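Local coordinates for shikimate dehydrogenase (NADP(+)) (Peptoclostridium difficile, PDB 5DZS), which probably catalyses the reversible NADPH-linked reduction of 3-dehydroshikimate to shikimate on the way to chorismate and the aromatic amino acids, at residues A133-I138 with K156-K161; F103-M108 with L233-G238; T87-E92 with E245-T250. All blocks are in the same frame, centred on the assembly; numbering follows the deposited sequence. Where two conformers were deposited one is given.

Contact 1. Residues A133-I138 with K156-K161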
ATOM      1  N   ALA B 133      -2.390 -12.782  15.622  1.00 35.46           N
ATOM      2  CA  ALA B 133      -1.409 -13.039  16.663  1.00 32.89           C
ATOM      3  C   ALA B 133      -0.752 -14.395  16.452  1.00 35.45           C
ATOM      4  O   ALA B 133       0.475 -14.524  16.588  1.00 36.23           O
ATOM      5  CB  ALA B 133      -2.053 -12.954  18.041  1.00 33.29           C
ATOM      6  N   LEU B 134      -1.556 -15.405  16.122  1.00 35.42           N
ATOM      7  CA  LEU B 134      -1.031 -16.722  15.813  1.00 38.86           C
ATOM      8  C   LEU B 134      -0.046 -16.608  14.641  1.00 39.66           C
ATOM      9  O   LEU B 134       1.056 -17.128  14.703  1.00 41.19           O
ATOM     10  CB  LEU B 134      -2.178 -17.689  15.476  1.00 41.98           C
ATOM     11  CG  LEU B 134      -1.830 -19.101  14.982  1.00 46.50           C
ATOM     12  CD1 LEU B 134      -2.982 -20.064  15.267  1.00 47.62           C
ATOM     13  CD2 LEU B 134      -1.443 -19.124  13.500  1.00 48.64           C
ATOM     14  N   THR B 135      -0.466 -15.908  13.592  1.00 39.97           N
ATOM     15  CA  THR B 135       0.354 -15.724  12.390  1.00 41.30           C
ATOM     16  C   THR B 135       1.673 -15.020  12.743  1.00 41.05           C
ATOM     17  O   THR B 135       2.758 -15.459  12.328  1.00 41.71           O
ATOM     18  CB  THR B 135      -0.429 -14.933  11.314  1.00 41.09           C
ATOM     19  OG1 THR B 135      -1.684 -15.580  11.051  1.00 45.98           O
ATOM     20  CG2 THR B 135       0.356 -14.835  10.012  1.00 44.99           C
ATOM     21  N   TYR B 136       1.577 -13.945  13.518  1.00 38.05           N
ATOM     22  CA  TYR B 136       2.759 -13.198  13.938  1.00 39.07           C
ATOM     23  C   TYR B 136       3.705 -14.045  14.783  1.00 39.64           C
ATOM     24  O   TYR B 136       4.911 -14.098  14.505  1.00 41.35           O
ATOM     25  CB  TYR B 136       2.356 -11.934  14.708  1.00 37.80           C
ATOM     26  CG  TYR B 136       3.532 -11.248  15.345  1.00 38.37           C
ATOM     27  CD1 TYR B 136       4.390 -10.470  14.593  1.00 40.19           C
ATOM     28  CD2 TYR B 136       3.796 -11.402  16.695  1.00 39.00           C
ATOM     29  CE1 TYR B 136       5.480  -9.850  15.176  1.00 39.87           C
ATOM     30  CE2 TYR B 136       4.886 -10.796  17.292  1.00 41.27           C
ATOM     31  CZ  TYR B 136       5.723 -10.019  16.532  1.00 41.58           C
ATOM     32  OH  TYR B 136       6.815  -9.416  17.140  1.00 46.14           O
ATOM     33  N   PHE B 137       3.176 -14.692  15.822  1.00 37.84           N
ATOM     34  CA  PHE B 137       4.013 -15.527  16.694  1.00 41.40           C
ATOM     35  C   PHE B 137       4.763 -16.637  15.925  1.00 44.12           C
ATOM     36  O   PHE B 137       5.952 -16.861  16.159  1.00 47.71           O
ATOM     37  CB  PHE B 137       3.197 -16.171  17.834  1.00 39.78           C
ATOM     38  CG  PHE B 137       2.837 -15.241  18.975  1.00 38.15           C
ATOM     39  CD1 PHE B 137       3.784 -14.431  19.583  1.00 41.28           C
ATOM     40  CD2 PHE B 137       1.566 -15.284  19.533  1.00 36.68           C
ATOM     41  CE1 PHE B 137       3.444 -13.622  20.665  1.00 43.62           C
ATOM     42  CE2 PHE B 137       1.221 -14.486  20.614  1.00 35.83           C
ATOM     43  CZ  PHE B 137       2.153 -13.653  21.181  1.00 38.60           C
ATOM     44  N   ILE B 138       4.064 -17.333  15.029  1.00 45.14           N
ATOM     45  CA  ILE B 138       4.665 -18.423  14.241  1.00 49.68           C
ATOM     46  C   ILE B 138       5.768 -17.915  13.317  1.00 49.83           C
ATOM     47  O   ILE B 138       6.819 -18.546  13.189  1.00 51.16           O
ATOM     48  CB  ILE B 138       3.619 -19.157  13.372  1.00 51.19           C
ATOM     49  CG1 ILE B 138       2.533 -19.815  14.239  1.00 51.39           C
ATOM     50  CG2 ILE B 138       4.293 -20.204  12.491  1.00 55.91           C
ATOM     51  CD1 ILE B 138       2.995 -21.002  15.055  1.00 52.63           C
ATOM     52  N   LYS B 156     -10.797 -25.379  14.208  1.00 89.84           N
ATOM     53  CA  LYS B 156      -9.545 -25.698  13.545  1.00 89.08           C
ATOM     54  C   LYS B 156      -8.696 -24.435  13.494  1.00 85.30           C
ATOM     55  O   LYS B 156      -9.210 -23.346  13.237  1.00 88.64           O
ATOM     56  CB  LYS B 156      -9.823 -26.210  12.131  1.00 94.59           C
ATOM     57  CG  LYS B 156     -10.813 -27.369  12.084  1.00 98.26           C
ATOM     58  CD  LYS B 156     -11.068 -27.840  10.664  1.00103.44           C
ATOM     59  CE  LYS B 156     -12.072 -28.983  10.634  1.00105.87           C
ATOM     60  NZ  LYS B 156     -12.286 -29.512   9.258  1.00111.28           N
ATOM     61  N   LEU B 157      -7.400 -24.572  13.759  1.00 78.11           N
ATOM     62  CA  LEU B 157      -6.494 -23.430  13.715  1.00 74.14           C
ATOM     63  C   LEU B 157      -5.874 -23.318  12.325  1.00 74.56           C
ATOM     64  O   LEU B 157      -5.922 -24.263  11.538  1.00 73.96           O
ATOM     65  CB  LEU B 157      -5.411 -23.559  14.788  1.00 71.01           C
ATOM     66  CG  LEU B 157      -5.926 -23.527  16.231  1.00 68.67           C
ATOM     67  CD1 LEU B 157      -4.816 -23.836  17.224  1.00 67.77           C
ATOM     68  CD2 LEU B 157      -6.567 -22.184  16.551  1.00 66.17           C
ATOM     69  N   LEU B 158      -5.306 -22.153  12.031  1.00 73.09           N
ATOM     70  CA  LEU B 158      -4.675 -21.904  10.738  1.00 75.08           C
ATOM     71  C   LEU B 158      -3.403 -22.729  10.557  1.00 76.47           C
ATOM     72  O   LEU B 158      -3.096 -23.169   9.446  1.00 80.71           O
ATOM     73  CB  LEU B 158      -4.334 -20.419  10.588  1.00 74.03           C
ATOM     74  CG  LEU B 158      -5.497 -19.428  10.647  1.00 72.03           C
ATOM     75  CD1 LEU B 158      -4.965 -18.003  10.688  1.00 69.78           C
ATOM     76  CD2 LEU B 158      -6.447 -19.631   9.474  1.00 74.26           C
ATOM     77  N   ASN B 159      -2.665 -22.926  11.650  1.00 74.07           N
ATOM     78  CA  ASN B 159      -1.420 -23.687  11.615  1.00 75.92           C
ATOM     79  C   ASN B 159      -1.442 -24.829  12.631  1.00 75.53           C
ATOM     80  O   ASN B 159      -1.721 -24.612  13.813  1.00 69.90           O
ATOM     81  CB  ASN B 159      -0.232 -22.753  11.871  1.00 75.39           C
ATOM     82  CG  ASN B 159       1.110 -23.427  11.636  1.00 79.07           C
ATOM     83  OD1 ASN B 159       1.253 -24.634  11.815  1.00 83.29           O
ATOM     84  ND2 ASN B 159       2.103 -22.642  11.240  1.00 79.92           N
ATOM     85  N   SER B 160      -1.137 -26.042  12.160  1.00 78.25           N
ATOM     86  CA  SER B 160      -1.132 -27.243  13.007  1.00 79.00           C
ATOM     87  C   SER B 160      -0.113 -27.162  14.142  1.00 76.53           C
ATOM     88  O   SER B 160      -0.194 -27.925  15.104  1.00 78.45           O
ATOM     89  CB  SER B 160      -0.881 -28.509  12.169  1.00 84.85           C
ATOM     90  OG  SER B 160       0.391 -28.478  11.542  1.00 86.36           O
ATOM     91  N   LYS B 161       0.849 -26.249  14.019  1.00 74.42           N
ATOM     92  CA  LYS B 161       1.847 -26.049  15.067  1.00 73.21           C
ATOM     93  C   LYS B 161       1.199 -25.487  16.339  1.00 68.02           C
ATOM     94  O   LYS B 161       1.670 -25.750  17.445  1.00 69.66           O
ATOM     95  CB  LYS B 161       2.957 -25.117  14.578  1.00 74.65           C
ATOM     96  CG  LYS B 161       4.013 -24.796  15.625  1.00 75.61           C
ATOM     97  CD  LYS B 161       5.159 -23.989  15.035  1.00 76.89           C
ATOM     98  CE  LYS B 161       6.122 -23.523  16.116  1.00 76.92           C
ATOM     99  NZ  LYS B 161       6.690 -24.659  16.895  1.00 79.81           N
TER

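Contact 2. Residues F103-M108 with L233-G238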
ATOM      1  N   PHE B 103       0.543  -6.292  11.343  1.00 33.95           N
ATOM      2  CA  PHE B 103       1.404  -5.099  11.374  1.00 36.07           C
ATOM      3  C   PHE B 103       1.425  -4.391  12.730  1.00 35.54           C
ATOM      4  O   PHE B 103       2.512  -4.077  13.258  1.00 32.14           O
ATOM      5  CB  PHE B 103       1.008  -4.099  10.280  1.00 35.04           C
ATOM      6  CG  PHE B 103       1.601  -2.747  10.489  1.00 34.80           C
ATOM      7  CD1 PHE B 103       2.860  -2.439   9.987  1.00 37.44           C
ATOM      8  CD2 PHE B 103       0.946  -1.807  11.258  1.00 36.35           C
ATOM      9  CE1 PHE B 103       3.429  -1.195  10.223  1.00 37.36           C
ATOM     10  CE2 PHE B 103       1.512  -0.571  11.501  1.00 34.56           C
ATOM     11  CZ  PHE B 103       2.758  -0.267  10.984  1.00 41.70           C
ATOM     12  N   GLY B 104       0.241  -4.179  13.313  1.00 33.73           N
ATOM     13  CA  GLY B 104       0.122  -3.500  14.597  1.00 34.02           C
ATOM     14  C   GLY B 104       0.770  -4.292  15.719  1.00 33.25           C
ATOM     15  O   GLY B 104       1.373  -3.694  16.625  1.00 34.20           O
ATOM     16  N   LEU B 105       0.629  -5.622  15.689  1.00 36.54           N
ATOM     17  CA  LEU B 105       1.251  -6.477  16.702  1.00 34.96           C
ATOM     18  C   LEU B 105       2.778  -6.360  16.598  1.00 34.35           C
ATOM     19  O   LEU B 105       3.464  -6.160  17.605  1.00 34.98           O
ATOM     20  CB  LEU B 105       0.837  -7.942  16.531  1.00 36.21           C
ATOM     21  CG  LEU B 105      -0.613  -8.310  16.867  1.00 37.90           C
ATOM     22  CD1 LEU B 105      -1.026  -9.597  16.164  1.00 40.84           C
ATOM     23  CD2 LEU B 105      -0.794  -8.421  18.373  1.00 38.32           C
ATOM     24  N   ASP B 106       3.290  -6.455  15.370  1.00 35.83           N
ATOM     25  CA  ASP B 106       4.728  -6.365  15.141  1.00 36.17           C
ATOM     26  C   ASP B 106       5.249  -5.058  15.730  1.00 36.38           C
ATOM     27  O   ASP B 106       6.247  -5.029  16.438  1.00 34.32           O
ATOM     28  CB  ASP B 106       5.047  -6.430  13.656  1.00 39.41           C
ATOM     29  CG  ASP B 106       6.522  -6.275  13.375  1.00 41.70           C
ATOM     30  OD1 ASP B 106       7.299  -7.146  13.792  1.00 46.87           O
ATOM     31  OD2 ASP B 106       6.902  -5.289  12.722  1.00 45.98           O
ATOM     32  N   SER B 107       4.549  -3.978  15.425  1.00 35.11           N
ATOM     33  CA  SER B 107       4.878  -2.648  15.915  1.00 34.97           C
ATOM     34  C   SER B 107       4.936  -2.562  17.453  1.00 35.48           C
ATOM     35  O   SER B 107       5.925  -2.053  18.027  1.00 34.86           O
ATOM     36  CB  SER B 107       3.827  -1.672  15.390  1.00 39.85           C
ATOM     37  OG  SER B 107       4.101  -0.357  15.802  1.00 42.68           O
ATOM     38  N   MET B 108       3.876  -3.067  18.091  0.50 32.94           N
ATOM     39  CA  MET B 108       3.707  -3.101  19.558  0.50 32.67           C
ATOM     40  C   MET B 108       4.814  -3.909  20.248  0.50 32.00           C
ATOM     41  O   MET B 108       5.334  -3.509  21.289  0.50 32.70           O
ATOM     42  CB  MET B 108       2.336  -3.716  19.893  0.50 32.38           C
ATOM     43  CG  MET B 108       2.070  -3.991  21.373  0.50 32.91           C
ATOM     44  SD  MET B 108       0.513  -4.881  21.703  0.50 31.47           S
ATOM     45  CE  MET B 108       0.856  -6.460  20.934  0.50 31.43           C
ATOM     46  N   LEU B 233      -2.985   0.303  23.411  1.00 27.74           N
ATOM     47  CA  LEU B 233      -3.045   1.643  22.792  1.00 27.02           C
ATOM     48  C   LEU B 233      -2.041   1.869  21.667  1.00 25.09           C
ATOM     49  O   LEU B 233      -2.395   2.414  20.616  1.00 23.60           O
ATOM     50  CB  LEU B 233      -2.938   2.748  23.843  1.00 29.05           C
ATOM     51  CG  LEU B 233      -3.107   4.181  23.324  1.00 29.60           C
ATOM     52  CD1 LEU B 233      -4.457   4.399  22.639  1.00 31.04           C
ATOM     53  CD2 LEU B 233      -2.922   5.164  24.472  1.00 32.33           C
ATOM     54  N   TYR B 234      -0.796   1.459  21.849  1.00 26.34           N
ATOM     55  CA  TYR B 234       0.191   1.704  20.801  1.00 25.27           C
ATOM     56  C   TYR B 234      -0.230   1.035  19.493  1.00 25.29           C
ATOM     57  O   TYR B 234      -0.085   1.597  18.409  1.00 24.54           O
ATOM     58  CB  TYR B 234       1.581   1.218  21.248  1.00 26.48           C
ATOM     59  CG  TYR B 234       2.720   1.732  20.414  1.00 28.16           C
ATOM     60  CD1 TYR B 234       3.236   3.000  20.639  1.00 29.63           C
ATOM     61  CD2 TYR B 234       3.288   0.962  19.406  1.00 27.28           C
ATOM     62  CE1 TYR B 234       4.285   3.484  19.893  1.00 31.08           C
ATOM     63  CE2 TYR B 234       4.351   1.448  18.651  1.00 31.42           C
ATOM     64  CZ  TYR B 234       4.839   2.704  18.903  1.00 29.65           C
ATOM     65  OH  TYR B 234       5.899   3.244  18.188  1.00 35.34           O
ATOM     66  N   MET B 235      -0.743  -0.182  19.603  1.00 23.93           N
ATOM     67  CA  MET B 235      -1.203  -0.926  18.446  1.00 24.97           C
ATOM     68  C   MET B 235      -2.382  -0.208  17.802  1.00 24.60           C
ATOM     69  O   MET B 235      -2.472  -0.099  16.579  1.00 22.01           O
ATOM     70  CB  MET B 235      -1.578  -2.348  18.842  1.00 26.88           C
ATOM     71  CG  MET B 235      -2.176  -3.158  17.732  1.00 27.71           C
ATOM     72  SD  MET B 235      -2.225  -4.868  18.275  1.00 31.13           S
ATOM     73  CE  MET B 235      -3.194  -5.602  16.953  1.00 30.93           C
ATOM     74  N   LEU B 236      -3.290   0.305  18.619  1.00 22.67           N
ATOM     75  CA  LEU B 236      -4.439   1.019  18.057  1.00 22.63           C
ATOM     76  C   LEU B 236      -4.000   2.243  17.238  1.00 21.26           C
ATOM     77  O   LEU B 236      -4.565   2.560  16.201  1.00 21.21           O
ATOM     78  CB  LEU B 236      -5.413   1.459  19.153  1.00 25.32           C
ATOM     79  CG  LEU B 236      -6.192   0.353  19.859  1.00 28.80           C
ATOM     80  CD1 LEU B 236      -7.057   0.941  20.958  1.00 29.98           C
ATOM     81  CD2 LEU B 236      -7.046  -0.444  18.876  1.00 29.38           C
ATOM     82  N   VAL B 237      -3.018   2.978  17.727  1.00 19.64           N
ATOM     83  CA  VAL B 237      -2.549   4.148  17.002  1.00 19.42           C
ATOM     84  C   VAL B 237      -1.827   3.707  15.724  1.00 19.31           C
ATOM     85  O   VAL B 237      -2.034   4.276  14.649  1.00 19.69           O
ATOM     86  CB  VAL B 237      -1.646   5.034  17.894  1.00 21.19           C
ATOM     87  CG1 VAL B 237      -1.147   6.222  17.090  1.00 21.73           C
ATOM     88  CG2 VAL B 237      -2.403   5.522  19.110  1.00 21.36           C
ATOM     89  N   GLY B 238      -0.970   2.700  15.823  1.00 20.24           N
ATOM     90  CA  GLY B 238      -0.279   2.222  14.618  1.00 20.57           C
ATOM     91  C   GLY B 238      -1.226   1.730  13.557  1.00 21.17           C
ATOM     92  O   GLY B 238      -1.031   2.024  12.367  1.00 20.95           O
TER
HETATM   93  O   HOH W   1       1.613   0.282  16.394  1.00 34.28           O

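Contact 3. Residues T87-E92 with E245-T250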
ATOM      1  N   THR B  87      -9.830  -3.437   7.653  1.00 15.65           N
ATOM      2  CA  THR B  87      -9.702  -2.163   6.928  1.00 15.75           C
ATOM      3  C   THR B  87     -10.278  -2.375   5.536  1.00 16.60           C
ATOM      4  O   THR B  87      -9.856  -3.298   4.837  1.00 16.84           O
ATOM      5  CB  THR B  87      -8.229  -1.718   6.863  1.00 17.89           C
ATOM      6  OG1 THR B  87      -7.714  -1.541   8.199  1.00 19.08           O
ATOM      7  CG2 THR B  87      -8.056  -0.422   6.087  1.00 19.09           C
ATOM      8  N   ILE B  88     -11.224  -1.535   5.146  1.00 15.38           N
ATOM      9  CA  ILE B  88     -11.849  -1.605   3.826  1.00 15.51           C
ATOM     10  C   ILE B  88     -11.643  -0.266   3.102  1.00 16.59           C
ATOM     11  O   ILE B  88     -11.798   0.809   3.731  1.00 15.58           O
ATOM     12  CB  ILE B  88     -13.358  -1.901   3.935  1.00 16.81           C
ATOM     13  CG1 ILE B  88     -13.577  -3.313   4.510  1.00 19.25           C
ATOM     14  CG2 ILE B  88     -14.090  -1.755   2.594  1.00 18.35           C
ATOM     15  CD1 ILE B  88     -15.007  -3.653   4.879  1.00 19.52           C
ATOM     16  N   LEU B  89     -11.341  -0.328   1.817  1.00 15.79           N
ATOM     17  CA  LEU B  89     -11.156   0.845   0.957  1.00 15.04           C
ATOM     18  C   LEU B  89     -12.141   0.741  -0.205  1.00 15.58           C
ATOM     19  O   LEU B  89     -12.241  -0.307  -0.854  1.00 16.36           O
ATOM     20  CB  LEU B  89      -9.741   0.870   0.402  1.00 15.87           C
ATOM     21  CG  LEU B  89      -9.437   1.905  -0.689  1.00 17.00           C
ATOM     22  CD1 LEU B  89      -9.658   3.354  -0.289  1.00 18.27           C
ATOM     23  CD2 LEU B  89      -8.002   1.708  -1.154  1.00 20.05           C
ATOM     24  N   LEU B  90     -12.852   1.829  -0.488  1.00 15.41           N
ATOM     25  CA  LEU B  90     -13.734   1.968  -1.654  1.00 16.24           C
ATOM     26  C   LEU B  90     -13.001   2.710  -2.765  1.00 16.77           C
ATOM     27  O   LEU B  90     -12.542   3.831  -2.576  1.00 18.08           O
ATOM     28  CB  LEU B  90     -14.988   2.783  -1.280  1.00 16.36           C
ATOM     29  CG  LEU B  90     -15.918   3.178  -2.429  1.00 17.11           C
ATOM     30  CD1 LEU B  90     -16.651   1.968  -2.983  1.00 18.22           C
ATOM     31  CD2 LEU B  90     -16.915   4.245  -1.921  1.00 17.53           C
ATOM     32  N   ARG B  91     -12.898   2.072  -3.926  1.00 18.36           N
ATOM     33  CA  ARG B  91     -12.348   2.696  -5.126  1.00 19.72           C
ATOM     34  C   ARG B  91     -13.100   2.219  -6.327  1.00 21.40           C
ATOM     35  O   ARG B  91     -13.257   1.024  -6.539  1.00 20.83           O
ATOM     36  CB  ARG B  91     -10.847   2.381  -5.296  1.00 22.26           C
ATOM     37  CG  ARG B  91      -9.899   3.065  -4.353  1.00 23.73           C
ATOM     38  CD  ARG B  91      -9.852   4.575  -4.512  1.00 27.51           C
ATOM     39  NE  ARG B  91      -8.935   5.132  -3.518  1.00 36.92           N
ATOM     40  CZ  ARG B  91      -8.903   6.414  -3.160  1.00 42.30           C
ATOM     41  NH1 ARG B  91      -9.721   7.301  -3.733  1.00 45.20           N
ATOM     42  NH2 ARG B  91      -8.049   6.810  -2.223  1.00 44.20           N
ATOM     43  N   GLU B  92     -13.586   3.182  -7.121  1.00 23.21           N
ATOM     44  CA  GLU B  92     -14.299   2.862  -8.353  1.00 26.01           C
ATOM     45  C   GLU B  92     -15.414   1.828  -8.130  1.00 23.19           C
ATOM     46  O   GLU B  92     -15.567   0.860  -8.871  1.00 25.55           O
ATOM     47  CB  GLU B  92     -13.311   2.444  -9.450  1.00 29.61           C
ATOM     48  CG  GLU B  92     -12.450   3.591  -9.992  1.00 32.68           C
ATOM     49  CD  GLU B  92     -11.283   4.024  -9.109  1.00 42.31           C
ATOM     50  OE1 GLU B  92     -10.430   3.172  -8.756  1.00 45.40           O
ATOM     51  OE2 GLU B  92     -11.157   5.251  -8.845  1.00 46.72           O
ATOM     52  N   GLU B 245      -2.666   5.222   5.638  1.00 17.89           N
ATOM     53  CA  GLU B 245      -1.714   5.077   4.540  1.00 18.02           C
ATOM     54  C   GLU B 245      -2.406   4.359   3.367  1.00 18.26           C
ATOM     55  O   GLU B 245      -2.263   4.723   2.218  1.00 19.52           O
ATOM     56  CB  GLU B 245      -0.473   4.279   4.959  1.00 18.49           C
ATOM     57  CG  GLU B 245       0.459   5.043   5.889  1.00 19.37           C
ATOM     58  CD  GLU B 245       1.721   4.274   6.195  1.00 22.88           C
ATOM     59  OE1 GLU B 245       2.782   4.921   6.361  1.00 24.02           O
ATOM     60  OE2 GLU B 245       1.704   3.039   6.240  1.00 27.21           O
ATOM     61  N   ILE B 246      -3.156   3.318   3.691  1.00 17.21           N
ATOM     62  CA  ILE B 246      -3.886   2.559   2.680  1.00 19.28           C
ATOM     63  C   ILE B 246      -4.966   3.403   1.991  1.00 19.57           C
ATOM     64  O   ILE B 246      -5.068   3.430   0.760  1.00 21.56           O
ATOM     65  CB  ILE B 246      -4.536   1.316   3.316  1.00 20.05           C
ATOM     66  CG1 ILE B 246      -3.436   0.312   3.701  1.00 20.63           C
ATOM     67  CG2 ILE B 246      -5.532   0.679   2.336  1.00 23.26           C
ATOM     68  CD1 ILE B 246      -3.905  -0.783   4.618  1.00 22.11           C
ATOM     69  N   TRP B 247      -5.730   4.130   2.795  1.00 18.48           N
ATOM     70  CA  TRP B 247      -6.836   4.935   2.283  1.00 19.38           C
ATOM     71  C   TRP B 247      -6.362   6.050   1.379  1.00 21.31           C
ATOM     72  O   TRP B 247      -7.028   6.341   0.356  1.00 23.94           O
ATOM     73  CB  TRP B 247      -7.691   5.478   3.422  1.00 18.14           C
ATOM     74  CG  TRP B 247      -8.486   4.426   4.173  1.00 17.49           C
ATOM     75  CD1 TRP B 247      -8.993   3.270   3.658  1.00 18.30           C
ATOM     76  CD2 TRP B 247      -8.876   4.456   5.544  1.00 16.00           C
ATOM     77  NE1 TRP B 247      -9.635   2.565   4.622  1.00 17.21           N
ATOM     78  CE2 TRP B 247      -9.610   3.283   5.798  1.00 16.61           C
ATOM     79  CE3 TRP B 247      -8.677   5.359   6.590  1.00 17.94           C
ATOM     80  CZ2 TRP B 247     -10.140   2.992   7.045  1.00 18.29           C
ATOM     81  CZ3 TRP B 247      -9.222   5.068   7.826  1.00 18.86           C
ATOM     82  CH2 TRP B 247      -9.916   3.901   8.057  1.00 19.02           C
ATOM     83  N   GLN B 248      -5.225   6.662   1.699  0.50 22.29           N
ATOM     84  CA  GLN B 248      -4.696   7.779   0.870  0.50 25.62           C
ATOM     85  C   GLN B 248      -3.707   7.295  -0.206  0.50 24.63           C
ATOM     86  O   GLN B 248      -3.389   8.022  -1.173  0.50 26.19           O
ATOM     87  CB  GLN B 248      -3.979   8.803   1.754  0.50 28.29           C
ATOM     88  CG  GLN B 248      -4.693   9.253   3.023  0.50 31.24           C
ATOM     89  CD  GLN B 248      -5.919  10.109   2.783  0.50 34.35           C
ATOM     90  OE1 GLN B 248      -5.950  10.942   1.879  0.50 36.16           O
ATOM     91  NE2 GLN B 248      -6.922   9.942   3.636  0.50 35.08           N
ATOM     92  N   ASP B 249      -3.229   6.067  -0.042  1.00 24.21           N
ATOM     93  CA  ASP B 249      -2.200   5.473  -0.911  1.00 26.11           C
ATOM     94  C   ASP B 249      -0.902   6.290  -0.811  1.00 25.93           C
ATOM     95  O   ASP B 249      -0.241   6.574  -1.825  1.00 27.63           O
ATOM     96  CB  ASP B 249      -2.632   5.276  -2.378  1.00 28.05           C
ATOM     97  CG  ASP B 249      -1.711   4.309  -3.136  1.00 32.71           C
ATOM     98  OD1 ASP B 249      -1.366   3.243  -2.579  1.00 35.44           O
ATOM     99  OD2 ASP B 249      -1.349   4.600  -4.300  1.00 40.09           O
ATOM    100  N   THR B 250      -0.554   6.673   0.409  1.00 24.52           N
ATOM    101  CA  THR B 250       0.668   7.439   0.628  1.00 27.82           C
ATOM    102  C   THR B 250       1.237   7.027   1.957  1.00 26.19           C
ATOM    103  O   THR B 250       0.507   6.611   2.842  1.00 30.69           O
ATOM    104  CB  THR B 250       0.378   8.951   0.645  1.00 34.10           C
ATOM    105  OG1 THR B 250       1.609   9.687   0.561  1.00 46.32           O
ATOM    106  CG2 THR B 250      -0.378   9.342   1.885  1.00 36.00           C
TER

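Contact 1. Residues A133-I138 with K156-K161
Ile138 and Lys161 lie alongside each other with their chains running in opposite directions, and the CD1 methyl of Ile138 meets the lysine's aliphatic part, 3.7 Å from its CD. Lysine suits this exposed place because its methylenes can cover a hydrophobic neighbour while its charged end goes on to a polar partner: the chain bends at the last torsion, and NZ hydrogen-bonds to the backbone O of Glu143. The same isoleucine presents its other branch, CG2, to the amide of Asn159, 3.5 Å from ND2. One turn back, Leu134 reaches toward the loop with CG anti to the backbone N (chi1 174°). Its CD1 packs against CB of Leu157 at 4.3 Å and its CD2 against the CB atoms of Leu158 and Asn159, a looser fit made of carbon alone. Thr135 OG1, bonded to Lys131 O, lies 4.1 Å from Leu158 CD1. No hydrogen bond crosses between 133-138 and 156-161.

A bond within the loop helps to shape it: Asn159 OD1 accepts the backbone N-H of Lys161 at 2.8 Å, almost straight at 170°, an Asx turn that helps to hold the amide with ND2 toward Ile138. This is helix-to-loop packing at one side of the Rossmann-type parallel sheet: helix 128-139 rests through Leu134 and Phe137 on strands 120-124 and 144-149, and the loop runs between strands 144-149 and 163-166.

Contact 2. Residues F103-M108 with L233-G238
Met235 lies across the backbone of Gly104, where the two helices come closest, the CA atoms of Gly104 and Met235 being 4.8 Å apart. Its CG sits 3.7 Å from Gly104 C, and a glycine lets the methionine chain rest directly on the peptide because no side chain stands between them. With CG anti to the backbone N (chi1 175°) and the chain extended beyond it, Met235 carries its sulfur and methyl on to Leu105, beside which it runs in the same direction; CE of Met235 ends 3.7 Å from Leu105 CG, and SD meets the leucine's CD2. An unbranched methionine can lie along a backbone bared by glycine and still reach the leucine.

The axes of the two segments approach to 8.5 Å, with N-to-C directions 131° apart. Helix 101-111 follows the substrate-binding part of the chain and helix 233-248 follows the last strand of the parallel sheet of the nucleotide-binding domain, so their packing joins the two halves of the shikimate dehydrogenase fold. Both Leu105 and Met235 also touch Leu209, a predicted NADP(+)-binding residue, and Gln239, predicted to bind shikimate, lies close to Met235.

On the side of Ser107 the helices meet partly through water. Ser107 OG approaches the edge of the Tyr234 ring, 3.4 Å from CE2, while a water bridges the helices, 2.6 Å from Ser107 OG and donating to Tyr234 O at 2.9 Å. The tyrosine hydroxyl is bound by Asp258 of helix 255-268. Phe103, partly exposed like Ser107, puts its ring edge near the carbonyl of Gly238, CE2 of Phe103 lying 3.7 Å from Gly238 O, and the ring also makes a cation-pi contact with Lys242.

Contact 3. Residues T87-E92 with E245-T250
Trp247 donates its indole NE1 to the carbonyl O of Ile88, a hydrogen bond 2.9 Å long and bent to 140°. The donor lies well above the carbonyl plane, and the oxygen is itself tilted from the indole plane. The bond nevertheless gives the one polar atom of a buried indole a partner. A second bond is weak: Arg91 NH2 comes within 2.8 Å of Trp247 O, with the oxygen at the edge of the guanidinium, but the angle is only 118°. A bend at chi2 (-65°) brings the arginine's end back toward the helix. Gln56 also gives Trp247 O a weak hydrogen bond.

Packing fills in around the ring. The CG2 methyl of Thr87 lies against the indole near NE1 and CE2, 4.0 Å from Trp247 CE2, whereas its hydroxyl is bonded to Ser243; a threonine thus serves the indole and the helix with different branches. Thr87 follows Asn86, a predicted shikimate-binding residue. Leu89, running past the tryptophan in the opposite direction, sets CD1 4.0 Å from Trp247 CD1 and CD2 4.4 Å from Ile246 CG2. Phe4 meets the indole as well.

The helix finishes here in a Schellman motif: Asp249 is the C-prime residue with positive phi, Thr250 N bonds to Glu245 O at 3.2 Å, and Asp249 N bonds weakly to Ile246 O. Pro77 of the second subunit packs on Leu89 and Arg91. A late helix returning to cover the mixed sheet of the N-terminal substrate-binding domain is characteristic of the shikimate dehydrogenase fold.

Overall arrangement
Contacts 2 and 3 share helix 233-248: its first turns meet helix 101-111 and its last turn covers strand 87-91, with the two centres about 19 Å apart. Both are buried, but contact 2 is a helix pair in which methionine rests on glycine and a water bridges one side, whereas contact 3 sets an aromatic donor against a strand carbonyl and reaches the second subunit. Contact 1 is more peripheral, a mostly aliphatic helix-to-loop contact without cross-segment hydrogen bonds, in the nucleotide-binding half. It still touches contact 2, where Leu105 CD1 packs 3.5 Å from Ala133 CA, while contact 3 lies about 14 Å from it at the nearest atoms.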